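Local coordinates for protein 3-hydroxyisobutyrate dehydrogenase (Salmonella typhimurium, PDB 3G0O) that probably oxidises L-threonate to 2-dehydro-L-erythronate, using NAD(+) in preference to NADP(+), at residues A[179-191]-A[244-256]. Sequence-based numbering, arbitrary orientation.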
# COMPACT_ATOMS: atom_id res chain seq x y z
N LYS A 179 6.41 14.89 5.88
CA LYS A 179 6.91 13.64 6.46
C LYS A 179 5.91 13.09 7.48
O LYS A 179 5.68 11.89 7.55
CB LYS A 179 8.27 13.86 7.13
CG LYS A 179 8.87 12.61 7.78
CD LYS A 179 9.02 11.48 6.77
CE LYS A 179 9.58 10.21 7.40
NZ LYS A 179 10.98 10.37 7.88
N ILE A 180 5.33 13.98 8.28
CA ILE A 180 4.36 13.57 9.29
C ILE A 180 3.17 12.90 8.61
O ILE A 180 2.74 11.82 9.03
CB ILE A 180 3.85 14.78 10.11
CG1 ILE A 180 4.98 15.28 11.02
CG2 ILE A 180 2.62 14.39 10.93
CD1 ILE A 180 4.68 16.60 11.69
N ILE A 181 2.64 13.52 7.57
CA ILE A 181 1.51 12.95 6.86
C ILE A 181 1.93 11.60 6.27
O ILE A 181 1.18 10.63 6.33
CB ILE A 181 1.02 13.90 5.75
CG1 ILE A 181 0.59 15.22 6.38
CG2 ILE A 181 -0.13 13.26 4.98
CD1 ILE A 181 0.18 16.28 5.39
N HIS A 182 3.14 11.54 5.72
CA HIS A 182 3.63 10.29 5.16
C HIS A 182 3.65 9.17 6.20
O HIS A 182 3.29 8.03 5.91
CB HIS A 182 5.04 10.47 4.58
CG HIS A 182 5.66 9.19 4.10
ND1 HIS A 182 6.39 8.36 4.92
CD2 HIS A 182 5.59 8.57 2.90
CE1 HIS A 182 6.74 7.28 4.25
NE2 HIS A 182 6.26 7.38 3.02
N GLN A 183 4.08 9.50 7.42
CA GLN A 183 4.16 8.50 8.48
C GLN A 183 2.79 7.99 8.93
O GLN A 183 2.69 6.90 9.49
CB GLN A 183 4.94 9.03 9.68
CG GLN A 183 6.42 9.22 9.42
CD GLN A 183 7.08 7.98 8.83
OE1 GLN A 183 7.07 7.78 7.62
NE2 GLN A 183 7.64 7.13 9.69
N LEU A 184 1.75 8.78 8.68
CA LEU A 184 0.40 8.36 9.03
C LEU A 184 0.12 7.13 8.16
O LEU A 184 -0.35 6.10 8.64
CB LEU A 184 -0.61 9.48 8.71
CG LEU A 184 -2.11 9.24 9.01
CD1 LEU A 184 -2.86 10.56 8.95
CD2 LEU A 184 -2.71 8.25 8.02
N LEU A 185 0.42 7.25 6.87
CA LEU A 185 0.21 6.14 5.94
C LEU A 185 1.11 4.95 6.26
O LEU A 185 0.65 3.81 6.30
CB LEU A 185 0.44 6.61 4.50
CG LEU A 185 -0.65 7.52 3.92
CD1 LEU A 185 -0.20 8.11 2.60
CD2 LEU A 185 -1.93 6.71 3.74
N ALA A 186 2.40 5.21 6.48
CA ALA A 186 3.33 4.13 6.80
C ALA A 186 2.85 3.37 8.03
O ALA A 186 2.80 2.14 8.03
CB ALA A 186 4.73 4.70 7.04
N GLY A 187 2.49 4.11 9.08
CA GLY A 187 2.04 3.49 10.31
C GLY A 187 0.74 2.71 10.18
O GLY A 187 0.64 1.58 10.66
N VAL A 188 -0.25 3.31 9.53
CA VAL A 188 -1.53 2.64 9.35
C VAL A 188 -1.36 1.41 8.47
O VAL A 188 -1.97 0.37 8.73
CB VAL A 188 -2.57 3.59 8.70
CG1 VAL A 188 -3.80 2.80 8.27
CG2 VAL A 188 -2.96 4.68 9.69
N HIS A 189 -0.52 1.51 7.45
CA HIS A 189 -0.31 0.36 6.57
C HIS A 189 0.34 -0.82 7.29
O HIS A 189 -0.05 -1.97 7.08
CB HIS A 189 0.50 0.77 5.34
CG HIS A 189 -0.25 1.66 4.40
ND1 HIS A 189 0.36 2.37 3.39
CD2 HIS A 189 -1.57 1.97 4.33
CE1 HIS A 189 -0.54 3.09 2.75
NE2 HIS A 189 -1.72 2.86 3.30
N ILE A 190 1.32 -0.56 8.16
CA ILE A 190 1.93 -1.67 8.88
C ILE A 190 0.86 -2.34 9.76
O ILE A 190 0.73 -3.56 9.78
CB ILE A 190 3.10 -1.23 9.77
CG1 ILE A 190 4.26 -0.74 8.89
CG2 ILE A 190 3.56 -2.40 10.64
CD1 ILE A 190 5.41 -0.11 9.67
N ALA A 191 0.10 -1.52 10.49
CA ALA A 191 -0.93 -2.06 11.37
C ALA A 191 -2.03 -2.80 10.60
O ALA A 191 -2.49 -3.85 11.05
CB ALA A 191 -1.55 -0.92 12.22
N ILE A 244 9.10 3.28 17.34
CA ILE A 244 9.30 4.35 16.37
C ILE A 244 7.95 4.88 15.93
O ILE A 244 7.76 6.09 15.80
CB ILE A 244 10.05 3.87 15.10
CG1 ILE A 244 11.49 3.48 15.46
CG2 ILE A 244 10.06 4.98 14.04
CD1 ILE A 244 12.35 4.65 15.92
N PHE A 245 7.00 3.98 15.68
CA PHE A 245 5.69 4.42 15.26
C PHE A 245 4.82 4.92 16.39
O PHE A 245 3.87 5.67 16.17
CB PHE A 245 4.99 3.34 14.43
CG PHE A 245 5.41 3.37 12.99
CD1 PHE A 245 6.41 2.52 12.53
CD2 PHE A 245 4.89 4.33 12.13
CE1 PHE A 245 6.89 2.63 11.23
CE2 PHE A 245 5.36 4.45 10.83
CZ PHE A 245 6.37 3.60 10.38
N VAL A 246 5.13 4.51 17.62
CA VAL A 246 4.40 5.02 18.77
C VAL A 246 4.73 6.52 18.77
O VAL A 246 3.86 7.38 18.95
CB VAL A 246 4.90 4.40 20.10
CG1 VAL A 246 4.36 5.19 21.28
CG2 VAL A 246 4.47 2.95 20.19
N LYS A 247 6.00 6.82 18.51
CA LYS A 247 6.46 8.20 18.46
C LYS A 247 5.91 8.93 17.24
O LYS A 247 5.31 10.00 17.38
CB LYS A 247 8.00 8.23 18.42
CG LYS A 247 8.60 9.57 18.03
CD LYS A 247 10.12 9.53 18.09
CE LYS A 247 10.70 8.44 17.18
NZ LYS A 247 10.51 8.73 15.73
N ASP A 248 6.08 8.36 16.06
CA ASP A 248 5.62 9.00 14.83
C ASP A 248 4.12 9.22 14.76
O ASP A 248 3.67 10.29 14.37
CB ASP A 248 6.10 8.21 13.60
CG ASP A 248 7.58 8.41 13.33
OD1 ASP A 248 8.26 9.09 14.14
OD2 ASP A 248 8.07 7.88 12.31
N LEU A 249 3.33 8.21 15.12
CA LEU A 249 1.89 8.35 15.08
C LEU A 249 1.45 9.32 16.19
O LEU A 249 0.36 9.88 16.14
CB LEU A 249 1.21 6.99 15.23
CG LEU A 249 1.31 6.11 13.97
CD1 LEU A 249 0.77 4.73 14.26
CD2 LEU A 249 0.56 6.76 12.81
N GLY A 250 2.32 9.50 17.18
CA GLY A 250 2.01 10.44 18.24
C GLY A 250 2.14 11.84 17.66
O GLY A 250 1.34 12.73 17.96
N LEU A 251 3.16 12.03 16.83
CA LEU A 251 3.39 13.32 16.19
C LEU A 251 2.24 13.62 15.22
O LEU A 251 1.81 14.77 15.09
CB LEU A 251 4.73 13.31 15.46
CG LEU A 251 5.16 14.60 14.75
CD1 LEU A 251 5.04 15.79 15.70
CD2 LEU A 251 6.60 14.44 14.27
N VAL A 252 1.76 12.58 14.54
CA VAL A 252 0.64 12.74 13.62
C VAL A 252 -0.58 13.20 14.43
O VAL A 252 -1.29 14.14 14.04
CB VAL A 252 0.31 11.41 12.90
CG1 VAL A 252 -1.06 11.48 12.24
CG2 VAL A 252 1.37 11.11 11.84
N ALA A 253 -0.80 12.55 15.57
CA ALA A 253 -1.92 12.90 16.45
C ALA A 253 -1.88 14.38 16.84
O ALA A 253 -2.89 15.08 16.76
CB ALA A 253 -1.89 12.01 17.69
N ASP A 254 -0.71 14.85 17.27
CA ASP A 254 -0.55 16.25 17.68
C ASP A 254 -0.83 17.20 16.52
O ASP A 254 -1.51 18.22 16.70
CB ASP A 254 0.87 16.50 18.19
CG ASP A 254 1.15 15.85 19.52
OD1 ASP A 254 0.18 15.54 20.25
OD2 ASP A 254 2.34 15.65 19.85
N THR A 255 -0.32 16.88 15.34
CA THR A 255 -0.53 17.72 14.16
C THR A 255 -2.02 17.85 13.86
O THR A 255 -2.53 18.95 13.65
CB THR A 255 0.20 17.14 12.93
OG1 THR A 255 1.62 17.15 13.16
CG2 THR A 255 -0.10 17.97 11.68
N ALA A 256 -2.72 16.72 13.85
CA ALA A 256 -4.15 16.73 13.58
C ALA A 256 -4.94 17.48 14.65
O ALA A 256 -5.84 18.25 14.34
CB ALA A 256 -4.67 15.29 13.46
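I180 lies across L251, V252 and T255, its two branches parting on helix 242-258. With CG1 anti to the carbonyl carbon, the long branch carries CD1 over L251 CG (3.7 Å), the two side chains crossing at about a right angle, and on to T255 OG1. I180 CG2 runs past V252 CG2 (3.6 Å); the same V252 methyl, CG2, also lies against the carbonyl oxygen of I180. Q183 is the polar link. Its chain bends at chi2, and NE2 gives a hydrogen bond to D248 OD2 (2.8 Å, 163° at the hydrogen), close to the amide plane but on the anti side of the carboxylate. The amide and carboxylate planes stand 74° apart. H182 ND1 donates to Q183 OE1, so both ends of the amide are held and its flip is settled, while K247 NZ forms a salt bridge with the other oxygen, D248 OD1 (2.8 Å). L184 meets V252 CG1 through CD1. F245 fits as a knob among Q183, A186, G187 and I190, packing against the backbone at G187, where there is no side chain, with CE2 3.4 Å from G187 N; I190 CD1 reaches F245 CE1 (3.5 Å). F273 of helix 264-281 also meets the F245 ring. The axes of 179-191 and 244-256 approach to 8.8 Å, their N-to-C directions 125° apart. K179, the predicted catalytic lysine one turn before Q183, hydrogen-bonds T103 through NZ, and a bound tartaric acid lies about 5 Å from the Q183 side chain. This is the all-helical C-terminal domain of the 3-hydroxyisobutyrate dehydrogenase family, where the long helix 174-202 crosses helix 242-258 beside the probable substrate site.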